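Local structure of VirX1 (6QGM) at residues B[78-84]-B[269-275]; B[405-411]-B[465-471]; B[203-207]-B[338-342]; B[4-10]-B[219-225]. The protein iodinates diverse substrates as a halogenase of a marine cyanophage, probably by a flavin-dependent route like other members of the tryptophan halogenase family. All blocks are in the same frame, centred on the assembly; numbering follows the deposited sequence.

Interaction 1: residues B[78-84]-B[269-275]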
# COMPACT_ATOMS: atom_id res chain seq x y z
N SER B 78 7.94 14.72 28.50
CA SER B 78 6.85 15.20 27.62
C SER B 78 7.29 16.44 26.84
O SER B 78 8.17 17.18 27.33
CB SER B 78 5.61 15.49 28.43
OG SER B 78 4.51 15.81 27.59
N ILE B 79 6.70 16.65 25.66
CA ILE B 79 6.64 17.98 24.98
C ILE B 79 5.30 18.61 25.36
O ILE B 79 4.26 17.98 25.14
CB ILE B 79 6.78 17.88 23.45
CG1 ILE B 79 7.97 17.02 23.03
CG2 ILE B 79 6.87 19.27 22.85
CD1 ILE B 79 8.11 16.85 21.54
N ARG B 80 5.35 19.83 25.89
CA ARG B 80 4.16 20.61 26.30
C ARG B 80 3.88 21.66 25.23
O ARG B 80 4.83 22.31 24.78
CB ARG B 80 4.42 21.23 27.67
CG ARG B 80 3.41 22.28 28.08
CD ARG B 80 3.58 22.65 29.53
NE ARG B 80 3.34 21.47 30.35
CZ ARG B 80 3.84 21.27 31.55
NH1 ARG B 80 4.61 22.17 32.12
NH2 ARG B 80 3.57 20.15 32.20
N PHE B 81 2.62 21.82 24.83
CA PHE B 81 2.15 22.82 23.83
C PHE B 81 1.23 23.82 24.53
O PHE B 81 0.04 23.53 24.75
CB PHE B 81 1.48 22.12 22.65
CG PHE B 81 2.42 21.21 21.89
CD1 PHE B 81 3.36 21.72 21.01
CD2 PHE B 81 2.40 19.83 22.09
CE1 PHE B 81 4.23 20.89 20.33
CE2 PHE B 81 3.26 18.99 21.40
CZ PHE B 81 4.18 19.52 20.53
N THR B 82 1.81 24.96 24.89
CA THR B 82 1.09 26.16 25.40
C THR B 82 0.74 27.05 24.20
O THR B 82 1.60 27.24 23.34
CB THR B 82 1.91 26.89 26.46
OG1 THR B 82 2.29 25.93 27.46
CG2 THR B 82 1.18 28.06 27.07
N ASN B 83 -0.51 27.52 24.15
CA ASN B 83 -1.01 28.62 23.29
C ASN B 83 -1.22 28.17 21.83
O ASN B 83 -1.46 29.03 21.01
CB ASN B 83 -0.06 29.83 23.36
CG ASN B 83 -0.77 31.16 23.34
OD1 ASN B 83 -1.80 31.32 23.98
ND2 ASN B 83 -0.24 32.13 22.63
N PHE B 84 -1.22 26.86 21.54
CA PHE B 84 -1.19 26.31 20.17
C PHE B 84 -2.59 26.06 19.60
O PHE B 84 -2.74 26.14 18.36
CB PHE B 84 -0.39 25.01 20.09
CG PHE B 84 0.96 25.17 19.45
CD1 PHE B 84 2.07 25.50 20.21
CD2 PHE B 84 1.12 24.99 18.08
CE1 PHE B 84 3.31 25.66 19.62
CE2 PHE B 84 2.36 25.14 17.49
CZ PHE B 84 3.46 25.49 18.26
N ASN B 269 10.52 19.07 34.07
CA ASN B 269 10.29 17.76 33.41
C ASN B 269 9.99 17.80 31.90
O ASN B 269 9.81 16.70 31.34
CB ASN B 269 9.06 17.16 34.09
CG ASN B 269 9.25 15.73 34.51
OD1 ASN B 269 10.27 15.12 34.18
ND2 ASN B 269 8.29 15.21 35.25
N VAL B 270 9.81 18.97 31.25
CA VAL B 270 9.28 19.05 29.86
C VAL B 270 9.97 20.14 29.03
O VAL B 270 10.46 21.12 29.61
CB VAL B 270 7.75 19.28 29.84
CG1 VAL B 270 7.01 18.27 30.70
CG2 VAL B 270 7.39 20.70 30.24
N THR B 271 9.98 19.96 27.70
CA THR B 271 10.21 21.02 26.69
C THR B 271 8.85 21.69 26.40
O THR B 271 7.97 21.00 25.89
CB THR B 271 10.85 20.48 25.41
OG1 THR B 271 12.02 19.71 25.71
CG2 THR B 271 11.28 21.58 24.47
N ASP B 272 8.69 22.96 26.78
CA ASP B 272 7.47 23.76 26.48
C ASP B 272 7.66 24.44 25.12
O ASP B 272 8.75 24.97 24.85
CB ASP B 272 7.15 24.82 27.54
CG ASP B 272 5.85 25.56 27.31
OD1 ASP B 272 4.87 24.93 26.88
OD2 ASP B 272 5.81 26.78 27.57
N CYS B 273 6.61 24.40 24.31
CA CYS B 273 6.51 25.06 22.99
C CYS B 273 5.34 26.02 23.06
O CYS B 273 4.19 25.57 23.13
CB CYS B 273 6.34 24.01 21.90
SG CYS B 273 7.63 22.73 21.96
N HIS B 274 5.64 27.31 23.09
CA HIS B 274 4.67 28.42 23.24
C HIS B 274 4.41 29.05 21.87
O HIS B 274 5.33 29.71 21.36
CB HIS B 274 5.19 29.44 24.24
CG HIS B 274 4.18 30.46 24.58
ND1 HIS B 274 3.54 30.46 25.78
CD2 HIS B 274 3.67 31.49 23.88
CE1 HIS B 274 2.69 31.47 25.83
NE2 HIS B 274 2.74 32.11 24.67
N ALA B 275 3.22 28.87 21.30
CA ALA B 275 2.86 29.46 19.99
C ALA B 275 2.75 30.97 20.14
O ALA B 275 2.07 31.43 21.08
CB ALA B 275 1.59 28.86 19.47

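Interaction 2: residues B[405-411]-B[465-471]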
# COMPACT_ATOMS: atom_id res chain seq x y z
N MET B 405 1.46 19.21 10.88
CA MET B 405 0.11 18.91 11.41
C MET B 405 -0.18 19.72 12.67
O MET B 405 -1.36 20.03 12.90
CB MET B 405 -0.04 17.41 11.70
CG MET B 405 -0.25 16.58 10.45
SD MET B 405 -0.68 14.88 10.79
CE MET B 405 -0.83 14.23 9.12
N HIS B 406 0.84 20.07 13.45
CA HIS B 406 0.73 20.92 14.68
C HIS B 406 0.14 22.29 14.34
O HIS B 406 -0.56 22.87 15.19
CB HIS B 406 2.09 21.12 15.36
CG HIS B 406 2.69 19.87 15.92
ND1 HIS B 406 2.96 18.77 15.15
CD2 HIS B 406 3.13 19.58 17.16
CE1 HIS B 406 3.51 17.83 15.91
NE2 HIS B 406 3.62 18.30 17.14
N TYR B 407 0.47 22.81 13.15
CA TYR B 407 0.00 24.13 12.65
C TYR B 407 -1.36 23.96 11.97
O TYR B 407 -2.29 24.71 12.27
CB TYR B 407 1.02 24.72 11.66
CG TYR B 407 2.37 25.06 12.24
CD1 TYR B 407 2.56 26.21 12.96
CD2 TYR B 407 3.47 24.24 12.03
CE1 TYR B 407 3.80 26.55 13.49
CE2 TYR B 407 4.71 24.55 12.55
CZ TYR B 407 4.88 25.71 13.29
OH TYR B 407 6.10 26.04 13.80
N ALA B 408 -1.45 22.96 11.09
CA ALA B 408 -2.55 22.78 10.12
C ALA B 408 -3.91 22.71 10.84
O ALA B 408 -4.90 23.23 10.28
CB ALA B 408 -2.31 21.52 9.33
N TYR B 409 -3.94 22.08 12.02
CA TYR B 409 -5.18 21.74 12.76
C TYR B 409 -5.46 22.74 13.88
O TYR B 409 -6.48 22.57 14.55
CB TYR B 409 -5.08 20.30 13.25
CG TYR B 409 -5.21 19.29 12.14
CD1 TYR B 409 -6.44 19.06 11.55
CD2 TYR B 409 -4.11 18.61 11.65
CE1 TYR B 409 -6.59 18.13 10.54
CE2 TYR B 409 -4.23 17.70 10.61
CZ TYR B 409 -5.48 17.48 10.05
OH TYR B 409 -5.61 16.63 9.00
N SER B 410 -4.60 23.75 14.07
CA SER B 410 -4.81 24.81 15.09
C SER B 410 -6.13 25.53 14.81
O SER B 410 -6.58 25.54 13.64
CB SER B 410 -3.67 25.77 15.14
OG SER B 410 -3.97 26.84 16.03
N MET B 411 -6.73 26.12 15.86
CA MET B 411 -7.93 26.98 15.74
C MET B 411 -7.50 28.43 15.48
O MET B 411 -8.37 29.23 15.08
CB MET B 411 -8.80 26.92 16.99
CG MET B 411 -9.33 25.52 17.23
SD MET B 411 -10.55 25.44 18.56
CE MET B 411 -11.91 26.33 17.79
N ILE B 465 -1.78 15.27 19.27
CA ILE B 465 -1.77 16.62 18.63
C ILE B 465 -3.21 17.03 18.24
O ILE B 465 -3.63 18.12 18.67
CB ILE B 465 -0.82 16.64 17.42
CG1 ILE B 465 0.61 16.26 17.82
CG2 ILE B 465 -0.85 17.99 16.73
CD1 ILE B 465 1.16 17.01 19.02
N ILE B 466 -3.93 16.20 17.49
CA ILE B 466 -5.33 16.52 17.06
C ILE B 466 -6.29 16.46 18.26
O ILE B 466 -7.25 17.26 18.26
CB ILE B 466 -5.79 15.64 15.87
CG1 ILE B 466 -5.90 14.16 16.23
CG2 ILE B 466 -4.89 15.86 14.66
CD1 ILE B 466 -6.40 13.30 15.10
N ALA B 467 -6.03 15.61 19.25
CA ALA B 467 -6.76 15.60 20.55
C ALA B 467 -6.62 16.96 21.23
O ALA B 467 -7.67 17.54 21.61
CB ALA B 467 -6.26 14.50 21.45
N GLY B 468 -5.37 17.45 21.36
CA GLY B 468 -5.03 18.72 22.02
C GLY B 468 -5.60 19.91 21.28
O GLY B 468 -5.88 20.93 21.94
N HIS B 469 -5.77 19.79 19.97
CA HIS B 469 -6.35 20.87 19.12
C HIS B 469 -7.88 20.82 19.18
O HIS B 469 -8.51 21.68 18.57
CB HIS B 469 -5.83 20.76 17.68
CG HIS B 469 -4.50 21.40 17.46
ND1 HIS B 469 -4.13 22.58 18.07
CD2 HIS B 469 -3.47 21.06 16.66
CE1 HIS B 469 -2.93 22.92 17.67
NE2 HIS B 469 -2.49 22.00 16.80
N GLY B 470 -8.45 19.82 19.88
CA GLY B 470 -9.88 19.73 20.20
C GLY B 470 -10.66 18.90 19.19
O GLY B 470 -11.86 19.12 19.07
N LEU B 471 -10.01 17.96 18.53
CA LEU B 471 -10.69 17.01 17.60
C LEU B 471 -10.96 15.68 18.31
O LEU B 471 -10.23 15.33 19.22
CB LEU B 471 -9.83 16.84 16.35
CG LEU B 471 -9.58 18.11 15.53
CD1 LEU B 471 -8.31 17.98 14.70
CD2 LEU B 471 -10.75 18.41 14.64

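Interaction 3: residues B[203-207]-B[338-342]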
# COMPACT_ATOMS: atom_id res chain seq x y z
N ASN B 203 35.43 11.61 -12.18
CA ASN B 203 35.34 10.95 -10.85
C ASN B 203 35.22 12.05 -9.77
O ASN B 203 36.27 12.62 -9.41
CB ASN B 203 36.50 10.00 -10.57
CG ASN B 203 36.34 9.24 -9.26
OD1 ASN B 203 35.38 9.43 -8.51
ND2 ASN B 203 37.32 8.43 -8.92
N HIS B 204 34.01 12.27 -9.26
CA HIS B 204 33.69 13.34 -8.28
C HIS B 204 33.95 12.94 -6.82
O HIS B 204 33.49 13.68 -5.96
CB HIS B 204 32.25 13.81 -8.48
CG HIS B 204 32.03 14.42 -9.81
ND1 HIS B 204 31.62 13.67 -10.90
CD2 HIS B 204 32.16 15.69 -10.24
CE1 HIS B 204 31.49 14.44 -11.94
NE2 HIS B 204 31.81 15.70 -11.56
N ASN B 205 34.65 11.85 -6.55
CA ASN B 205 35.09 11.52 -5.17
C ASN B 205 36.19 12.51 -4.75
O ASN B 205 37.02 12.85 -5.60
CB ASN B 205 35.61 10.09 -5.03
CG ASN B 205 34.50 9.06 -5.16
OD1 ASN B 205 33.63 9.00 -4.31
ND2 ASN B 205 34.50 8.28 -6.24
N PHE B 206 36.18 12.97 -3.51
CA PHE B 206 37.31 13.71 -2.91
C PHE B 206 38.52 12.79 -2.97
O PHE B 206 38.42 11.67 -2.51
CB PHE B 206 37.06 14.11 -1.46
CG PHE B 206 35.92 15.06 -1.21
CD1 PHE B 206 35.71 16.15 -2.04
CD2 PHE B 206 35.08 14.88 -0.13
CE1 PHE B 206 34.67 17.03 -1.80
CE2 PHE B 206 34.02 15.75 0.10
CZ PHE B 206 33.83 16.83 -0.72
N LYS B 207 39.61 13.24 -3.58
CA LYS B 207 40.93 12.56 -3.51
C LYS B 207 41.55 12.92 -2.16
O LYS B 207 42.20 12.06 -1.54
CB LYS B 207 41.79 12.97 -4.71
CG LYS B 207 43.16 12.32 -4.79
CD LYS B 207 44.23 13.18 -5.46
CE LYS B 207 44.21 13.20 -6.97
NZ LYS B 207 45.36 12.44 -7.51
N VAL B 338 26.66 11.27 -0.92
CA VAL B 338 27.01 11.65 -2.32
C VAL B 338 28.50 11.35 -2.52
O VAL B 338 29.31 11.88 -1.72
CB VAL B 338 26.70 13.14 -2.58
CG1 VAL B 338 27.19 13.58 -3.95
CG2 VAL B 338 25.23 13.43 -2.41
N ASN B 339 28.84 10.57 -3.54
CA ASN B 339 30.21 10.04 -3.74
C ASN B 339 30.71 9.55 -2.39
O ASN B 339 29.92 8.86 -1.71
CB ASN B 339 31.08 11.10 -4.42
CG ASN B 339 30.55 11.40 -5.80
OD1 ASN B 339 30.13 12.51 -6.07
ND2 ASN B 339 30.49 10.38 -6.64
N ASN B 340 31.92 9.96 -1.98
CA ASN B 340 32.61 9.46 -0.77
C ASN B 340 32.46 10.47 0.38
O ASN B 340 33.39 10.57 1.19
CB ASN B 340 34.08 9.12 -1.07
CG ASN B 340 34.91 10.33 -1.42
OD1 ASN B 340 34.41 11.32 -1.95
ND2 ASN B 340 36.20 10.26 -1.10
N CYS B 341 31.31 11.15 0.45
CA CYS B 341 30.98 12.16 1.49
C CYS B 341 29.56 11.92 2.01
O CYS B 341 28.65 11.74 1.17
CB CYS B 341 31.12 13.56 0.92
SG CYS B 341 30.29 14.83 1.93
N VAL B 342 29.37 11.93 3.34
CA VAL B 342 28.06 11.73 4.04
C VAL B 342 27.76 12.96 4.89
O VAL B 342 28.62 13.31 5.70
CB VAL B 342 28.05 10.48 4.94
CG1 VAL B 342 26.66 10.21 5.50
CG2 VAL B 342 28.56 9.26 4.21

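Interaction 4: residues B[4-10]-B[219-225]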
# COMPACT_ATOMS: atom_id res chain seq x y z
N ILE B 4 35.70 1.13 3.09
CA ILE B 4 35.94 2.25 4.04
C ILE B 4 36.85 1.75 5.17
O ILE B 4 36.33 1.00 6.05
CB ILE B 4 34.61 2.79 4.60
CG1 ILE B 4 33.64 3.20 3.49
CG2 ILE B 4 34.86 3.94 5.57
CD1 ILE B 4 32.19 3.26 3.92
N GLU B 5 38.13 2.12 5.16
CA GLU B 5 39.09 1.75 6.24
C GLU B 5 39.34 2.97 7.13
O GLU B 5 39.51 2.79 8.35
CB GLU B 5 40.40 1.22 5.66
CG GLU B 5 40.23 -0.05 4.84
CD GLU B 5 41.54 -0.72 4.45
OE1 GLU B 5 42.47 0.03 4.04
OE2 GLU B 5 41.64 -1.98 4.52
N SER B 6 39.38 4.17 6.55
CA SER B 6 39.65 5.42 7.30
C SER B 6 38.52 6.41 7.05
O SER B 6 37.94 6.41 5.95
CB SER B 6 40.97 6.01 6.92
OG SER B 6 40.93 6.50 5.60
N VAL B 7 38.25 7.24 8.06
CA VAL B 7 37.14 8.23 8.05
C VAL B 7 37.69 9.57 8.53
O VAL B 7 38.43 9.58 9.53
CB VAL B 7 35.96 7.71 8.89
CG1 VAL B 7 34.92 8.79 9.15
CG2 VAL B 7 35.31 6.49 8.25
N ALA B 8 37.37 10.65 7.82
CA ALA B 8 37.65 12.05 8.20
C ALA B 8 36.32 12.76 8.47
O ALA B 8 35.55 12.99 7.52
CB ALA B 8 38.43 12.74 7.11
N ILE B 9 36.05 13.08 9.74
CA ILE B 9 34.85 13.87 10.16
C ILE B 9 35.25 15.35 10.17
O ILE B 9 36.20 15.69 10.89
CB ILE B 9 34.33 13.38 11.52
CG1 ILE B 9 33.97 11.89 11.48
CG2 ILE B 9 33.15 14.22 11.97
CD1 ILE B 9 34.11 11.17 12.81
N VAL B 10 34.57 16.19 9.40
CA VAL B 10 34.79 17.66 9.43
C VAL B 10 33.67 18.28 10.27
O VAL B 10 32.48 18.09 9.91
CB VAL B 10 34.84 18.26 8.01
CG1 VAL B 10 35.13 19.76 8.03
CG2 VAL B 10 35.86 17.53 7.14
N ALA B 219 41.23 10.37 3.27
CA ALA B 219 40.29 9.44 3.92
C ALA B 219 39.50 8.72 2.84
O ALA B 219 39.39 9.28 1.73
CB ALA B 219 39.38 10.20 4.86
N ASP B 220 39.01 7.51 3.13
CA ASP B 220 38.15 6.71 2.21
C ASP B 220 36.75 7.32 2.21
O ASP B 220 36.11 7.33 1.15
CB ASP B 220 38.11 5.24 2.61
CG ASP B 220 39.44 4.50 2.52
OD1 ASP B 220 40.25 4.81 1.61
OD2 ASP B 220 39.66 3.61 3.36
N LEU B 221 36.31 7.84 3.36
CA LEU B 221 34.98 8.46 3.54
C LEU B 221 35.14 9.76 4.34
O LEU B 221 35.81 9.74 5.38
CB LEU B 221 34.05 7.51 4.30
CG LEU B 221 32.62 8.02 4.46
CD1 LEU B 221 31.89 7.97 3.13
CD2 LEU B 221 31.88 7.23 5.54
N TYR B 222 34.51 10.83 3.86
CA TYR B 222 34.48 12.16 4.49
C TYR B 222 33.07 12.38 5.04
O TYR B 222 32.09 12.16 4.32
CB TYR B 222 34.89 13.22 3.47
CG TYR B 222 36.31 13.05 2.98
CD1 TYR B 222 36.62 12.15 1.97
CD2 TYR B 222 37.34 13.78 3.55
CE1 TYR B 222 37.93 11.99 1.54
CE2 TYR B 222 38.65 13.64 3.12
CZ TYR B 222 38.94 12.75 2.11
OH TYR B 222 40.23 12.59 1.69
N ILE B 223 32.97 12.78 6.31
CA ILE B 223 31.66 12.99 6.98
C ILE B 223 31.52 14.48 7.24
O ILE B 223 32.43 15.07 7.88
CB ILE B 223 31.55 12.14 8.27
CG1 ILE B 223 31.78 10.65 7.96
CG2 ILE B 223 30.19 12.36 8.94
CD1 ILE B 223 31.63 9.74 9.13
N ASP B 224 30.45 15.07 6.73
CA ASP B 224 30.19 16.53 6.86
C ASP B 224 29.36 16.77 8.12
O ASP B 224 28.15 16.52 8.10
CB ASP B 224 29.48 17.07 5.62
CG ASP B 224 29.32 18.57 5.65
OD1 ASP B 224 29.42 19.16 6.76
OD2 ASP B 224 29.09 19.15 4.56
N CYS B 225 30.01 17.25 9.19
CA CYS B 225 29.37 17.68 10.45
C CYS B 225 29.57 19.19 10.63
O CYS B 225 29.72 19.65 11.78
CB CYS B 225 29.93 16.89 11.63
SG CYS B 225 29.47 15.13 11.60

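Interaction 1: residues B[78-84]-B[269-275]
Arg80 and Asp272 sit paired on neighbouring parallel strands, 78-82 and 270-275, and the arginine is worth following outward. Its CB comes within 3.8 Å of Asp272 OD1 and, in another direction, near Val270 CG2. CG, placed by a chi1 of 168° opposite its own backbone N, passes 3.3 Å from Asp272 OD1, and CD also runs by that oxygen. The chain then bends at chi3 and leaves the carboxylate behind: NE, CZ and NH1 go over Val270, whose CG2 lies against one face of the guanidinium, 3.7 Å from NH1. NE makes its salt bridge elsewhere, with Glu93 of strand 91-95. Asp272 OD1 instead takes the hydroxyl of Thr82, with OG1 2.8 Å away on the syn side of the carboxylate.

Beneath these groups the strands are joined by backbone bonds such as Cys273 N to Arg80 O. The other face, with Ile79, Phe81 and Cys273, is largely apolar; its Thr271 hydroxyl is hydrogen-bonded to His166. Cys273 CB touches CD1 of Phe81, and its sulfur rests on Ile79 CG2 at 3.7 Å. Past the end of strand 78-82, Ala275 CB sits over one face of the Phe84 ring, 3.6 Å from its centroid, while Phe81 CD1 approaches the opposite face. Asn83 ND2 gives Ala275 O a nearly straight bond (2.9 Å, 172°), and Asn83 CB lies over the His274 ring. Arg80 and Asp272 form no salt bridge, each polar end having another partner, so the strand pairing probably rests mainly on backbone bonds and side-chain packing.

Interaction 2: residues B[405-411]-B[465-471]
The imidazole of His469 has the backbone of residues 409-410 against one face: Ser410 CA stands 3.8 Å from the ring centroid, and Tyr409 C lies beside it nearer the CD2 side. At the ring's edge NE2 donates to His406 O (2.7 Å), with the oxygen tilted 20° out of the ring plane. His469 and Phe92 also meet edge-to-face. The ring of His406 carries Ile465 on one face, CG1 lying over it and CD1 reaching to 3.4 Å from NE2; that nitrogen is hydrogen-bonded to Glu355. On the Tyr409 ring, Ile466 CG2 lies over one face, 4.2 Å from CD2, while Leu471 comes in obliquely, its CD1 3.8 Å from Tyr409 CD1. At this ring's edge, in its plane, is Met405 O.

A chi1 of -84° turns His469 CG away from the carbonyl and beside the backbone N, and from there the imidazole spans the gap to a carbonyl in the last turn of helix 382-408. Ser410 OG turns to the carbonyl oxygen of Phe84. Arg376 of the second subunit hydrogen-bonds to both Tyr409 O and His469 O, so the junction also belongs to the interface between subunits. The C-terminal ends of two helices meet here, and helix 462-468 stops in the classic way: Gly470, with positive phi, completes a Schellman motif, its N bonded to Ala467 O and Leu471 N to Ile466 O.

Interaction 3: residues B[203-207]-B[338-342]
Asn340 grips the backbone of Phe206 from both ends of its amide, and this is the close-fitting part of the contact. Its OD1 accepts from Phe206 N (2.9 Å), while its ND2 donates to Phe206 O (3.0 Å), which is met in the carbonyl plane on a lone pair. The side chain gets there with chi1 at 66°, which puts CG between the backbone N and the carbonyl carbon. Close by, the amide of Asn205 stands nearly perpendicular to that of Asn340, 85° between planes, with Asn205 OD1 3.3 Å from Asn340 CB. Deeper in, Cys341 CB meets CE2 of Phe206 at 3.7 Å, and helix 231-236 lies against that ring through Leu232 and Phe236.

Residues 338-341 form a type II' turn, the tip of a tight beta hairpin between strands 337-338 and 341-343 at one margin of the large mixed sheet. Facing it, the loop before strand 206-211 is shaped by an Asx turn, Asn203 OD1 accepting from both N and ND2 of Asn205.

Toward solvent the fit slackens. Asn339 OD1 merely approaches CB of His204 (3.5 Å), and the imidazole of that exposed histidine leads away from the hairpin.

Interaction 4: residues B[4-10]-B[219-225]
Ile223 pushes its CD1 methyl into the notch between Val7 and Ile9, two residues apart on the adjacent strand. The methyl lies 3.4 Å from Val7 CG1 and 4.0 Å from Ile9 CG1; with chi1 at -55°, CG1 of Ile223 lies beside its backbone N and carries CD1 toward Val7 and Ile9. The Ile9 and Ile223 chains run side by side and point the same way. Further along the same face, Ile9 CG2 rests on Cys225 SG at 3.8 Å, and at the other end Ile4 CG2 leans on Leu221 CB. Helix 14-26 packs here, Thr19 on Ile9, Ile223 and Cys225, and Leu23 on Ile223.

The strands, 6-10 and 221-224, are parallel neighbours held by regular bonds such as Ile223 N to Ala8 O. With the glycines Gly11, Gly13 and Gly16 following strand 6-10 ahead of helix 14-26, the arrangement is consistent with a Rossmann-type strand-turn-helix, which in flavin-dependent relatives receives the dinucleotide.

On the opposite face a small residue lies beside a large one. Ala8 is the low spot: its methyl meets that of Ala219 (CB to CB 3.5 Å) and CD2 of Tyr222 (3.9 Å from Ala8 CB). Ala219 CB lies in turn over a face of the tyrosine ring, whose hydroxyl accepts from Ala219 N. Leu232 of helix 231-236 comes down on both Val10 and Tyr222. At the partly exposed end Asp220 OD2 fits into the bend of the chain before strand 6-10, accepting from Glu5 N (2.8 Å) through its anti lone pair and from Ser6 N (3.3 Å), which lies above the carboxylate plane.

In the fold
From the N terminus, residues 4-10 open interaction 4, 78-84 open interaction 1 and 203-207 open interaction 3 before any of them closes; they then close in the same order, at 219-225, 269-275 and 338-342, so all three loops cross one another. Interaction 2 follows in series, joining 405-411 to 465-471 across a helical region. Interactions 3 and 4 share the large mixed sheet, where Val342 N bonds to Tyr222 O and Val342 O accepts from Asp224 N. Interactions 1 and 4 have their centres about 38 Å apart. Interaction 1 pairs strands of the second sheet, and it meets interaction 2 where Phe81 packs on His406 and Ile465, joining that sheet to the helical region.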